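Local coordinates for CRISPR-associated endoribonuclease Cas6 1 (Methanocaldococcus jannaschii DSM 2661, PDB 5YI6), which probably cleaves CRISPR repeat transcripts as an RNA-binding endoribonuclease, yielding the guide crRNAs of antiviral defence, at residues R6-L11 with K78-I83; Y25-A30 with F55-L60; S84-E89 with Y222-G227; G97-G102 with F111-A116; K129-I134 with M236-E241. All blocks are in the same frame, centred on the assembly; numbering follows the deposited sequence.

Interaction 1: R6-L11 with K78-I83. With PO4 (phosphate ion), chain H.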
# COMPACT_ATOMS: atom_id res chain seq x y z
N ARG A 6 3.04 11.67 0.37
CA ARG A 6 1.85 10.87 0.63
C ARG A 6 0.62 11.72 0.35
O ARG A 6 0.56 12.89 0.76
CB ARG A 6 1.81 10.36 2.08
CG ARG A 6 0.48 9.64 2.42
CD ARG A 6 0.47 9.05 3.85
NE ARG A 6 1.52 8.01 3.97
CZ ARG A 6 1.40 6.93 4.73
NH1 ARG A 6 0.30 6.74 5.47
NH2 ARG A 6 2.38 6.02 4.76
N ILE A 7 -0.37 11.14 -0.34
CA ILE A 7 -1.63 11.84 -0.57
C ILE A 7 -2.79 10.95 -0.16
O ILE A 7 -2.72 9.71 -0.15
CB ILE A 7 -1.82 12.33 -2.03
CG1 ILE A 7 -1.82 11.17 -3.00
CG2 ILE A 7 -0.70 13.36 -2.45
CD1 ILE A 7 -3.18 10.64 -3.36
N GLU A 8 -3.85 11.60 0.23
CA GLU A 8 -5.15 11.00 0.47
C GLU A 8 -6.08 11.39 -0.68
O GLU A 8 -6.48 12.56 -0.79
CB GLU A 8 -5.67 11.51 1.81
CG GLU A 8 -7.14 11.07 2.06
CD GLU A 8 -7.73 11.81 3.24
OE1 GLU A 8 -8.44 12.83 3.04
OE2 GLU A 8 -7.46 11.38 4.37
N LEU A 9 -6.47 10.43 -1.51
CA LEU A 9 -7.43 10.69 -2.56
C LEU A 9 -8.81 10.59 -1.95
O LEU A 9 -9.17 9.54 -1.41
CB LEU A 9 -7.39 9.70 -3.71
CG LEU A 9 -6.46 9.72 -4.88
CD1 LEU A 9 -7.01 8.66 -5.88
CD2 LEU A 9 -6.49 11.14 -5.45
N GLU A 10 -9.58 11.68 -2.08
CA GLU A 10 -10.95 11.72 -1.57
C GLU A 10 -11.88 11.27 -2.68
O GLU A 10 -11.97 11.94 -3.71
CB GLU A 10 -11.27 13.15 -1.11
CG GLU A 10 -10.22 13.66 -0.12
CD GLU A 10 -10.53 15.05 0.46
OE1 GLU A 10 -11.52 15.68 0.05
OE2 GLU A 10 -9.75 15.51 1.30
N LEU A 11 -12.55 10.14 -2.48
CA LEU A 11 -13.39 9.52 -3.48
C LEU A 11 -14.85 9.64 -3.08
O LEU A 11 -15.17 9.64 -1.89
CB LEU A 11 -13.03 8.03 -3.66
CG LEU A 11 -11.56 7.74 -3.97
CD1 LEU A 11 -11.29 6.21 -3.98
CD2 LEU A 11 -11.21 8.31 -5.33
N LYS A 78 -18.62 8.40 0.66
CA LYS A 78 -17.20 8.78 0.65
C LYS A 78 -16.30 7.59 0.96
O LYS A 78 -16.65 6.71 1.75
CB LYS A 78 -16.94 9.90 1.66
CG LYS A 78 -17.63 11.25 1.24
CD LYS A 78 -17.36 12.35 2.23
CE LYS A 78 -18.07 13.64 1.79
NZ LYS A 78 -17.89 14.71 2.80
N ALA A 79 -15.13 7.58 0.33
CA ALA A 79 -14.07 6.64 0.67
C ALA A 79 -12.74 7.35 0.45
O ALA A 79 -12.68 8.40 -0.18
CB ALA A 79 -14.13 5.34 -0.15
N TYR A 80 -11.68 6.81 1.05
CA TYR A 80 -10.38 7.48 1.04
C TYR A 80 -9.34 6.46 0.62
O TYR A 80 -9.31 5.36 1.16
CB TYR A 80 -10.05 8.04 2.42
CG TYR A 80 -11.11 9.07 2.79
CD1 TYR A 80 -10.93 10.41 2.45
CD2 TYR A 80 -12.29 8.68 3.41
CE1 TYR A 80 -11.89 11.36 2.78
CE2 TYR A 80 -13.27 9.62 3.69
CZ TYR A 80 -13.05 10.94 3.39
OH TYR A 80 -14.00 11.89 3.69
N LEU A 81 -8.46 6.85 -0.31
CA LEU A 81 -7.40 5.96 -0.77
C LEU A 81 -6.08 6.67 -0.53
O LEU A 81 -5.87 7.77 -1.05
CB LEU A 81 -7.61 5.61 -2.26
CG LEU A 81 -6.48 4.86 -2.97
CD1 LEU A 81 -6.35 3.47 -2.30
CD2 LEU A 81 -6.76 4.75 -4.46
N TYR A 82 -5.19 6.07 0.24
CA TYR A 82 -3.89 6.68 0.53
C TYR A 82 -2.87 6.10 -0.44
O TYR A 82 -2.87 4.89 -0.66
CB TYR A 82 -3.44 6.39 1.97
CG TYR A 82 -4.44 6.97 2.93
CD1 TYR A 82 -4.28 8.26 3.41
CD2 TYR A 82 -5.64 6.29 3.23
CE1 TYR A 82 -5.25 8.85 4.25
CE2 TYR A 82 -6.61 6.88 4.06
CZ TYR A 82 -6.40 8.16 4.56
OH TYR A 82 -7.37 8.76 5.36
N ILE A 83 -2.00 6.97 -1.00
CA ILE A 83 -0.98 6.56 -1.96
C ILE A 83 0.29 7.30 -1.59
O ILE A 83 0.25 8.49 -1.27
CB ILE A 83 -1.35 6.92 -3.42
CG1 ILE A 83 -2.81 6.55 -3.76
CG2 ILE A 83 -0.35 6.23 -4.39
CD1 ILE A 83 -3.27 6.91 -5.24
P PO4 H . -14.34 15.63 3.36
O1 PO4 H . -13.33 14.48 3.42
O2 PO4 H . -13.68 16.99 3.32
O3 PO4 H . -15.20 15.55 4.62
O4 PO4 H . -15.19 15.46 2.12

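Interaction 2: Y25-A30 with F55-L60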
# COMPACT_ATOMS: atom_id res chain seq x y z
N TYR A 25 -7.98 -6.73 -4.59
CA TYR A 25 -7.52 -7.25 -5.88
C TYR A 25 -7.99 -6.38 -7.05
O TYR A 25 -7.22 -6.07 -7.99
CB TYR A 25 -8.02 -8.68 -6.01
CG TYR A 25 -7.73 -9.35 -7.33
CD1 TYR A 25 -6.47 -9.82 -7.62
CD2 TYR A 25 -8.75 -9.54 -8.27
CE1 TYR A 25 -6.20 -10.45 -8.82
CE2 TYR A 25 -8.49 -10.18 -9.47
CZ TYR A 25 -7.21 -10.62 -9.74
OH TYR A 25 -6.92 -11.28 -10.92
N TYR A 26 -9.26 -5.95 -6.99
CA TYR A 26 -9.82 -5.09 -8.04
C TYR A 26 -9.29 -3.67 -7.97
O TYR A 26 -9.11 -3.01 -9.01
CB TYR A 26 -11.35 -5.08 -7.94
CG TYR A 26 -11.84 -6.50 -8.01
CD1 TYR A 26 -11.94 -7.14 -9.24
CD2 TYR A 26 -12.15 -7.22 -6.86
CE1 TYR A 26 -12.35 -8.45 -9.32
CE2 TYR A 26 -12.57 -8.55 -6.94
CZ TYR A 26 -12.67 -9.15 -8.17
OH TYR A 26 -13.08 -10.46 -8.27
N LEU A 27 -9.02 -3.19 -6.75
CA LEU A 27 -8.39 -1.89 -6.58
C LEU A 27 -7.01 -1.89 -7.21
O LEU A 27 -6.65 -0.98 -7.97
CB LEU A 27 -8.31 -1.57 -5.07
CG LEU A 27 -7.45 -0.37 -4.68
CD1 LEU A 27 -8.04 0.97 -5.25
CD2 LEU A 27 -7.32 -0.28 -3.15
N ALA A 28 -6.22 -2.93 -6.93
CA ALA A 28 -4.86 -3.03 -7.47
C ALA A 28 -4.90 -3.04 -8.98
O ALA A 28 -4.09 -2.36 -9.63
CB ALA A 28 -4.17 -4.32 -6.97
N SER A 29 -5.83 -3.82 -9.56
CA SER A 29 -5.99 -3.82 -11.01
C SER A 29 -6.35 -2.42 -11.53
O SER A 29 -5.83 -1.97 -12.56
CB SER A 29 -7.08 -4.84 -11.40
OG SER A 29 -7.35 -4.77 -12.78
N ALA A 30 -7.25 -1.72 -10.84
CA ALA A 30 -7.65 -0.38 -11.31
C ALA A 30 -6.48 0.59 -11.29
O ALA A 30 -6.29 1.38 -12.22
CB ALA A 30 -8.79 0.15 -10.44
N PHE A 55 6.42 2.45 -4.66
CA PHE A 55 5.28 3.19 -4.13
C PHE A 55 4.33 2.16 -3.53
O PHE A 55 4.45 0.96 -3.77
CB PHE A 55 4.56 4.05 -5.18
CG PHE A 55 3.78 3.27 -6.23
CD1 PHE A 55 2.38 3.09 -6.10
CD2 PHE A 55 4.42 2.72 -7.32
CE1 PHE A 55 1.65 2.36 -7.06
CE2 PHE A 55 3.71 2.00 -8.30
CZ PHE A 55 2.31 1.82 -8.17
N THR A 56 3.38 2.65 -2.73
CA THR A 56 2.38 1.75 -2.16
C THR A 56 1.03 2.47 -2.09
O THR A 56 0.95 3.67 -2.33
CB THR A 56 2.79 1.23 -0.76
OG1 THR A 56 1.83 0.25 -0.31
CG2 THR A 56 2.90 2.42 0.29
N PHE A 57 -0.04 1.71 -1.80
CA PHE A 57 -1.31 2.35 -1.54
C PHE A 57 -2.09 1.46 -0.58
O PHE A 57 -1.78 0.28 -0.37
CB PHE A 57 -2.09 2.65 -2.84
CG PHE A 57 -2.23 1.48 -3.79
CD1 PHE A 57 -3.37 0.66 -3.76
CD2 PHE A 57 -1.25 1.25 -4.77
CE1 PHE A 57 -3.51 -0.41 -4.67
CE2 PHE A 57 -1.36 0.17 -5.67
CZ PHE A 57 -2.50 -0.65 -5.63
N SER A 58 -3.10 2.07 0.02
CA SER A 58 -3.87 1.43 1.08
C SER A 58 -5.06 0.66 0.49
O SER A 58 -5.33 0.72 -0.71
CB SER A 58 -4.38 2.50 2.07
OG SER A 58 -5.41 3.27 1.46
N LEU A 59 -5.77 -0.07 1.36
CA LEU A 59 -7.14 -0.45 1.05
C LEU A 59 -8.01 0.81 1.01
O LEU A 59 -7.65 1.84 1.57
CB LEU A 59 -7.68 -1.39 2.12
CG LEU A 59 -6.82 -2.60 2.51
CD1 LEU A 59 -7.48 -3.36 3.67
CD2 LEU A 59 -6.68 -3.44 1.32
N LEU A 60 -9.20 0.67 0.43
CA LEU A 60 -10.19 1.76 0.51
C LEU A 60 -10.64 1.90 1.95
O LEU A 60 -11.01 0.92 2.59
CB LEU A 60 -11.38 1.48 -0.42
CG LEU A 60 -11.06 1.53 -1.93
CD1 LEU A 60 -12.20 0.96 -2.80
CD2 LEU A 60 -10.71 2.99 -2.39

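Interaction 3: S84-E89 with Y222-G227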
# COMPACT_ATOMS: atom_id res chain seq x y z
N SER A 84 1.42 6.60 -1.62
CA SER A 84 2.66 7.27 -1.20
C SER A 84 3.85 6.70 -1.94
O SER A 84 3.85 5.54 -2.38
CB SER A 84 2.90 7.16 0.31
OG SER A 84 3.08 5.80 0.69
N SER A 85 4.91 7.51 -2.01
CA SER A 85 6.15 7.05 -2.63
C SER A 85 7.31 7.88 -2.08
O SER A 85 7.13 9.07 -1.79
CB SER A 85 6.09 7.20 -4.16
OG SER A 85 7.33 6.81 -4.76
N PRO A 86 8.52 7.30 -1.98
CA PRO A 86 9.69 8.15 -1.75
C PRO A 86 10.00 9.03 -2.96
O PRO A 86 10.85 9.91 -2.85
CB PRO A 86 10.82 7.15 -1.44
CG PRO A 86 10.38 5.83 -2.13
CD PRO A 86 8.85 5.85 -1.97
N ASN A 87 9.32 8.82 -4.10
CA ASN A 87 9.51 9.63 -5.31
C ASN A 87 8.34 10.61 -5.44
O ASN A 87 7.24 10.22 -5.86
CB ASN A 87 9.60 8.74 -6.55
CG ASN A 87 9.96 9.54 -7.80
OD1 ASN A 87 9.46 10.65 -8.00
ND2 ASN A 87 10.83 8.99 -8.62
N ASN A 88 8.57 11.88 -5.10
CA ASN A 88 7.43 12.80 -5.09
C ASN A 88 6.98 13.16 -6.50
O ASN A 88 5.80 13.51 -6.70
CB ASN A 88 7.72 14.07 -4.28
CG ASN A 88 8.79 14.91 -4.90
OD1 ASN A 88 9.78 14.39 -5.42
ND2 ASN A 88 8.61 16.22 -4.85
N GLU A 89 7.87 13.09 -7.49
CA GLU A 89 7.44 13.36 -8.86
C GLU A 89 6.46 12.31 -9.36
O GLU A 89 5.51 12.64 -10.08
CB GLU A 89 8.67 13.44 -9.79
CG GLU A 89 8.29 13.67 -11.26
CD GLU A 89 9.52 13.83 -12.17
OE1 GLU A 89 10.66 13.82 -11.66
OE2 GLU A 89 9.32 13.95 -13.40
N TYR A 222 7.90 4.01 5.65
CA TYR A 222 6.63 4.71 5.77
C TYR A 222 6.10 5.15 4.40
O TYR A 222 4.90 5.08 4.14
CB TYR A 222 6.81 5.91 6.70
CG TYR A 222 5.49 6.46 7.20
CD1 TYR A 222 4.84 5.85 8.27
CD2 TYR A 222 4.92 7.57 6.60
CE1 TYR A 222 3.60 6.37 8.75
CE2 TYR A 222 3.69 8.11 7.06
CZ TYR A 222 3.04 7.47 8.13
OH TYR A 222 1.85 7.97 8.61
N GLU A 223 6.98 5.62 3.52
CA GLU A 223 6.45 6.10 2.23
C GLU A 223 6.54 5.07 1.10
O GLU A 223 5.77 5.14 0.15
CB GLU A 223 7.08 7.44 1.85
CG GLU A 223 6.75 8.56 2.93
CD GLU A 223 5.20 8.89 3.23
OE1 GLU A 223 4.28 8.04 3.08
OE2 GLU A 223 4.90 10.03 3.67
N CYS A 224 7.43 4.10 1.18
CA CYS A 224 7.53 3.07 0.15
C CYS A 224 6.66 1.85 0.45
O CYS A 224 6.24 1.14 -0.47
CB CYS A 224 8.98 2.59 0.02
SG CYS A 224 9.28 1.50 -1.45
N GLY A 225 6.37 1.62 1.72
CA GLY A 225 5.70 0.42 2.19
C GLY A 225 6.70 -0.54 2.81
O GLY A 225 7.90 -0.52 2.50
N PHE A 226 6.21 -1.38 3.70
CA PHE A 226 6.95 -2.48 4.30
C PHE A 226 6.67 -3.76 3.51
O PHE A 226 5.62 -3.91 2.87
CB PHE A 226 6.58 -2.66 5.79
CG PHE A 226 7.15 -1.58 6.68
CD1 PHE A 226 8.37 -1.80 7.34
CD2 PHE A 226 6.52 -0.35 6.81
CE1 PHE A 226 8.93 -0.83 8.14
CE2 PHE A 226 7.06 0.66 7.60
CZ PHE A 226 8.28 0.44 8.27
N GLY A 227 7.64 -4.69 3.52
CA GLY A 227 7.36 -5.95 2.83
C GLY A 227 7.39 -5.81 1.31
O GLY A 227 7.84 -4.82 0.77

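Interaction 4: G97-G102 with F111-A116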
# COMPACT_ATOMS: atom_id res chain seq x y z
N GLY A 97 -2.90 13.23 -13.10
CA GLY A 97 -3.65 12.41 -14.04
C GLY A 97 -4.97 11.93 -13.46
O GLY A 97 -6.00 11.95 -14.13
N LEU A 98 -4.96 11.47 -12.21
CA LEU A 98 -6.19 11.00 -11.56
C LEU A 98 -7.22 12.13 -11.46
O LEU A 98 -8.42 11.91 -11.63
CB LEU A 98 -5.86 10.49 -10.14
CG LEU A 98 -5.11 9.13 -10.09
CD1 LEU A 98 -4.42 8.94 -8.72
CD2 LEU A 98 -6.11 7.99 -10.38
N LEU A 99 -6.76 13.33 -11.13
CA LEU A 99 -7.70 14.46 -11.00
C LEU A 99 -8.26 14.87 -12.36
O LEU A 99 -9.45 15.19 -12.46
CB LEU A 99 -7.04 15.65 -10.31
CG LEU A 99 -6.82 15.42 -8.82
CD1 LEU A 99 -5.96 16.51 -8.23
CD2 LEU A 99 -8.17 15.32 -8.07
N GLU A 100 -7.43 14.85 -13.42
CA GLU A 100 -7.92 15.18 -14.75
C GLU A 100 -8.91 14.13 -15.26
O GLU A 100 -9.96 14.46 -15.83
CB GLU A 100 -6.74 15.34 -15.73
CG GLU A 100 -7.21 15.60 -17.18
CD GLU A 100 -6.08 15.75 -18.19
OE1 GLU A 100 -4.91 15.94 -17.80
OE2 GLU A 100 -6.37 15.69 -19.39
N ASP A 101 -8.58 12.85 -15.11
CA ASP A 101 -9.49 11.77 -15.43
C ASP A 101 -10.79 11.91 -14.64
O ASP A 101 -11.90 11.98 -15.21
CB ASP A 101 -8.74 10.45 -15.13
CG ASP A 101 -9.58 9.20 -15.31
OD1 ASP A 101 -10.80 9.28 -15.51
OD2 ASP A 101 -8.98 8.11 -15.22
N GLY A 102 -10.68 11.95 -13.31
CA GLY A 102 -11.80 12.24 -12.45
C GLY A 102 -12.62 11.05 -12.00
O GLY A 102 -13.52 11.22 -11.16
N PHE A 111 -16.27 5.56 -8.52
CA PHE A 111 -15.97 6.73 -7.70
C PHE A 111 -15.68 7.95 -8.56
O PHE A 111 -15.05 7.85 -9.62
CB PHE A 111 -14.72 6.48 -6.82
CG PHE A 111 -14.89 5.39 -5.85
CD1 PHE A 111 -15.51 5.63 -4.63
CD2 PHE A 111 -14.35 4.13 -6.10
CE1 PHE A 111 -15.65 4.62 -3.69
CE2 PHE A 111 -14.48 3.11 -5.17
CZ PHE A 111 -15.12 3.34 -3.95
N PHE A 112 -16.10 9.11 -8.08
CA PHE A 112 -15.53 10.37 -8.53
C PHE A 112 -14.29 10.67 -7.69
O PHE A 112 -14.30 10.48 -6.47
CB PHE A 112 -16.53 11.52 -8.37
CG PHE A 112 -17.72 11.41 -9.27
CD1 PHE A 112 -17.68 11.90 -10.56
CD2 PHE A 112 -18.90 10.82 -8.82
CE1 PHE A 112 -18.79 11.81 -11.40
CE2 PHE A 112 -20.00 10.71 -9.65
CZ PHE A 112 -19.94 11.21 -10.94
N VAL A 113 -13.22 11.12 -8.35
CA VAL A 113 -11.99 11.54 -7.67
C VAL A 113 -12.11 13.04 -7.43
O VAL A 113 -11.93 13.83 -8.35
CB VAL A 113 -10.74 11.21 -8.50
CG1 VAL A 113 -9.47 11.63 -7.72
CG2 VAL A 113 -10.72 9.71 -8.87
N ARG A 114 -12.38 13.43 -6.17
CA ARG A 114 -12.74 14.82 -5.85
C ARG A 114 -11.51 15.71 -5.65
O ARG A 114 -11.46 16.82 -6.18
CB ARG A 114 -13.61 14.84 -4.59
CG ARG A 114 -14.97 14.13 -4.80
CD ARG A 114 -15.77 14.80 -5.91
NE ARG A 114 -17.17 14.36 -5.91
CZ ARG A 114 -18.01 14.48 -6.94
NH1 ARG A 114 -17.58 15.03 -8.08
NH2 ARG A 114 -19.26 14.04 -6.83
N LYS A 115 -10.57 15.29 -4.81
CA LYS A 115 -9.44 16.11 -4.36
C LYS A 115 -8.32 15.16 -3.92
O LYS A 115 -8.57 14.00 -3.60
CB LYS A 115 -9.79 17.00 -3.16
CG LYS A 115 -11.04 17.83 -3.27
CD LYS A 115 -11.21 18.68 -2.04
CE LYS A 115 -12.52 19.50 -2.15
NZ LYS A 115 -12.71 20.33 -0.96
N ALA A 116 -7.11 15.70 -3.81
CA ALA A 116 -6.01 14.92 -3.24
C ALA A 116 -5.40 15.74 -2.11
O ALA A 116 -4.75 16.77 -2.36
CB ALA A 116 -4.94 14.60 -4.31
O HOH W 1 -11.68 15.26 -10.62

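Interaction 5: K129-I134 with M236-E241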
# COMPACT_ATOMS: atom_id res chain seq x y z
N LYS A 129 0.54 1.23 12.13
CA LYS A 129 -0.38 0.15 11.85
C LYS A 129 -0.60 0.07 10.35
O LYS A 129 -0.53 1.07 9.65
CB LYS A 129 -1.72 0.34 12.57
CG LYS A 129 -2.58 1.35 11.93
CD LYS A 129 -3.98 1.39 12.59
CE LYS A 129 -4.89 2.37 11.85
NZ LYS A 129 -6.25 2.54 12.47
N THR A 130 -0.84 -1.14 9.86
CA THR A 130 -1.04 -1.33 8.42
C THR A 130 -2.40 -0.77 8.01
O THR A 130 -3.41 -0.96 8.71
CB THR A 130 -0.95 -2.82 8.07
OG1 THR A 130 -1.88 -3.58 8.88
CG2 THR A 130 0.51 -3.38 8.30
N ILE A 131 -2.41 -0.03 6.90
CA ILE A 131 -3.64 0.28 6.17
C ILE A 131 -3.71 -0.47 4.85
O ILE A 131 -4.77 -0.46 4.20
CB ILE A 131 -3.82 1.81 5.98
CG1 ILE A 131 -2.57 2.45 5.28
CG2 ILE A 131 -4.01 2.46 7.35
CD1 ILE A 131 -2.80 4.01 4.97
N SER A 132 -2.65 -1.18 4.45
CA SER A 132 -2.80 -2.35 3.61
C SER A 132 -1.84 -3.40 4.19
O SER A 132 -0.78 -3.05 4.74
CB SER A 132 -2.51 -2.09 2.13
OG SER A 132 -1.27 -1.42 1.92
N PRO A 133 -2.23 -4.67 4.19
CA PRO A 133 -1.45 -5.66 4.95
C PRO A 133 -0.10 -5.94 4.29
O PRO A 133 0.10 -5.72 3.09
CB PRO A 133 -2.35 -6.91 4.95
CG PRO A 133 -3.20 -6.80 3.70
CD PRO A 133 -3.45 -5.25 3.58
N ILE A 134 0.83 -6.47 5.11
CA ILE A 134 2.23 -6.70 4.71
C ILE A 134 2.35 -8.10 4.14
O ILE A 134 1.89 -9.07 4.74
CB ILE A 134 3.18 -6.48 5.89
CG1 ILE A 134 3.25 -4.97 6.19
CG2 ILE A 134 4.62 -7.09 5.64
CD1 ILE A 134 3.82 -4.65 7.57
N MET A 236 1.35 -0.76 3.22
CA MET A 236 1.29 0.65 3.60
C MET A 236 0.89 0.78 5.07
O MET A 236 -0.01 0.09 5.55
CB MET A 236 0.26 1.41 2.72
CG MET A 236 0.38 2.92 2.93
SD MET A 236 -0.64 3.78 1.71
CE MET A 236 0.02 5.44 1.88
N VAL A 237 1.58 1.66 5.81
CA VAL A 237 1.31 1.85 7.22
C VAL A 237 0.94 3.31 7.47
O VAL A 237 1.16 4.19 6.64
CB VAL A 237 2.49 1.43 8.13
CG1 VAL A 237 2.80 -0.05 7.95
CG2 VAL A 237 3.74 2.33 7.88
N VAL A 238 0.42 3.56 8.67
CA VAL A 238 0.10 4.93 9.08
C VAL A 238 0.51 5.05 10.54
O VAL A 238 0.54 4.07 11.28
CB VAL A 238 -1.41 5.26 8.89
CG1 VAL A 238 -2.29 4.47 9.86
CG2 VAL A 238 -1.66 6.76 9.07
N ASN A 239 0.88 6.27 10.93
CA ASN A 239 1.25 6.47 12.32
C ASN A 239 -0.02 6.46 13.18
O ASN A 239 -1.11 6.84 12.73
CB ASN A 239 2.02 7.77 12.50
CG ASN A 239 1.18 8.97 12.29
OD1 ASN A 239 0.38 9.03 11.35
ND2 ASN A 239 1.35 9.97 13.16
N VAL A 240 0.11 5.94 14.39
CA VAL A 240 -0.98 5.89 15.36
C VAL A 240 -0.67 6.93 16.43
O VAL A 240 0.37 6.86 17.09
CB VAL A 240 -1.14 4.50 15.98
CG1 VAL A 240 -2.24 4.53 17.03
CG2 VAL A 240 -1.43 3.45 14.90
N GLU A 241 -1.59 7.87 16.63
CA GLU A 241 -1.33 8.99 17.52
C GLU A 241 -1.27 8.53 18.98
O GLU A 241 -2.01 7.64 19.40
CB GLU A 241 -2.40 10.06 17.35
CG GLU A 241 -3.79 9.64 17.82
CD GLU A 241 -4.53 8.74 16.83
OE1 GLU A 241 -3.91 8.24 15.87
OE2 GLU A 241 -5.75 8.53 17.04

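Interaction 1: R6-L11 with K78-I83
Central antiparallel neighbours of the N-terminal ferredoxin-like sheet meet here, with Ile7 paired to Ile83 at one end and Leu11 to Ala79 at the other. Six backbone bonds run between them, among them Leu9 N to Leu81 O at 2.8 Å. On one face Leu9 CD1 lies 4.2 Å from both Leu81 CD2 and Ile83 CD1, part of an apolar layer that helices 88-101 and 23-35 cover. The other face is polar. Glu8 stretches alongside Tyr82, CG anti to the backbone N (chi1 172°), and its OE2 comes 2.8 Å from Tyr82 OH in a weak, unsettled bond; the carboxylate stands nearly perpendicular to the ring (80°), and Arg63 forms a salt bridge with the same oxygen. Further along, a phosphate, probably from the crystallisation liquor, sits at the edge of the Tyr80 ring: Tyr80 OH binds its O1 at 2.7 Å, and the extended Lys78 brings NZ to 2.9 Å from O4. Helices on one face of an antiparallel sheet are typical of the ferredoxin-like fold.

Interaction 2: Y25-A30 with F55-L60
Leu27, on the first helix of the N-terminal ferredoxin-like domain, packs against Phe57 and Leu60 of the segment 55-60, which includes the short edge strand of the sheet. Contact here is apolar, with no hydrogen bond between the two segments. Leu27 and Phe57 reach past one another from opposing sides, Leu27 CG lying 3.9 Å from Phe57 CE1. The Phe57 ring owes its place to chi1 of 50°, which sets CG between the backbone N and the carbonyl carbon and swings the ring toward the helix. There its edge meets the helix backbone, Ala28 CA lying near the ring plane, 3.8 Å from Phe57 CZ. One turn further along this helix is Tyr32, the probable proton acceptor, its side chain about 6 Å from that of Ala28.

Ser58 braces its own segment. Ser58 OG donates to Leu59 O at 2.7 Å, from above the carbonyl plane, and also accepts from Tyr82 N; Leu60 N is tied to His23 NE2 on the same helix as Leu27. Ser58 O fares differently: it is buried with no hydrogen-bond partner in the model, and methyl CD2 of Leu27 presses on it at 3.3 Å.

Interaction 3: S84-E89 with Y222-G227
Unusually, one carbonyl oxygen at the end of helix 215-224, Glu223 O, is gripped by a strand side chain and not by the strand's backbone. Ser84 OG donates to it at 2.8 Å, from above the carbonyl plane (35° out of it) and well bent from the C=O direction. The hydroxyl reaches it because chi1 of 63° tucks OG back over its own main chain. Ser85 N is also near, 3.3 Å from Glu223 O, but its angle is too poor for a bond, so the serine hydroxyl makes the hydrogen bond between the two segments.

The Glu223 side chain folds back at chi2 (-58°) and brings OE1 within 3.2 Å of Ser84 CB; its charge is met by a salt bridge to Arg6 NE. Beyond the strand, Pro86 sets CD against Cys224, 3.8 Å from its CB, while helix 158-174 touches the same proline with Phe173 and Tyr174. Ser85 OG accepts from Asn87 N at 2.9 Å, forming an ST turn, and the same hydroxyl is hydrogen-bonded to Phe54 O; Asn87 then caps the next helix through Phe90 N. Across the contact, Gly225 leaves the helix with positive phi and Gly227 also has positive phi. Together they open the glycine-rich loop that is a hallmark of Cas6 and other RAMP proteins.

Interaction 4: G97-G102 with F111-A116
Gly102 O and Val113 N make the direct hydrogen bond between these segments, 2.8 Å long and almost straight at the hydrogen (174°), although the donor stands 54° out of the carbonyl plane. Around it Val113 fits against the helix end: CG2 lies 3.9 Å from Gly102 C, and CG1, anti to the backbone N, is 3.9 Å from Leu99 CD2, where the two side chains cross at about a right angle. Leu99 CD2 also rests on the strand backbone, 4.0 Å from Lys115 CA. A water links the two backbones, donating to Leu99 O at 2.9 Å and to Val113 O at 2.7 Å.

Further out, Gly102, the first residue past the helix, has positive phi and presents its carbonyl to the strand. Asp101, just before it, is tied through OD2 to Lys34 and Tyr42, and Leu98 packs on Leu9 of the neighbouring strand. Arg114 and Lys115 both pair with Glu10 by backbone bonds, consistent with a beta bulge that bends strand 109-118 beside the helix. The polar links across the contact thus use main-chain atoms and a water, so the join needs no side-chain charge, and the water supplies protons to two carbonyls that could not bond each other.

Interaction 5: K129-I134 with M236-E241
Ile131 lays CG2 across Val238 CG1 at 3.6 Å, the two side chains crossing at about a right angle, and turns its other branch to Met236, with CG1 3.8 Å from Met236 CG and CD1 3.9 Å from Met236 SD. Chi1 of 55° sends the two branches to different partners. Beside it, the aliphatic part of Lys129 runs along Val238 and rests CG on Val240 CG2 at 3.8 Å. The backbones pair regularly at Lys129 and Val238, where Val238 N reaches Lys129 O at 2.8 Å. Then the ladder breaks. Met236 O takes two donors from one face of its plane, Ile131 N at 2.8 Å and Ser132 N at 3.1 Å, while Met236 N turns to Ser132 OG, 3.0 Å away. That hydroxyl is also bonded to Phe57 O. Two successive N-H groups sharing one opposed carbonyl resemble a classic beta bulge, with the Ser132 hydroxyl replacing its carbonyl as partner of Met236 N, here ending the pairing of an outer strand with its inner neighbour in the C-terminal ferredoxin-like sheet.

How the interactions relate
Interactions 1, 2 and 4 build the N-terminal domain and interaction 5 the C-terminal one; interaction 3 bridges the two. Arg6 of interaction 1 ties them: its NH2 meets Tyr222 O at 2.8 Å in interaction 3 and Val237 O at 2.9 Å in interaction 5. Segment 55-60 also spans the seam, with Ser58 N 2.9 Å from Tyr82 O on one side and Leu59 N 3.0 Å from Ile131 O on the other. Interaction 4 continues the sheet through Glu10 and does not touch interaction 5; their centres lie about 24 Å apart. Nearest the probable catalytic residues are interaction 2, beside Tyr32, and interaction 3, where the Cys224 side chain lies about 8 Å from that of Lys53.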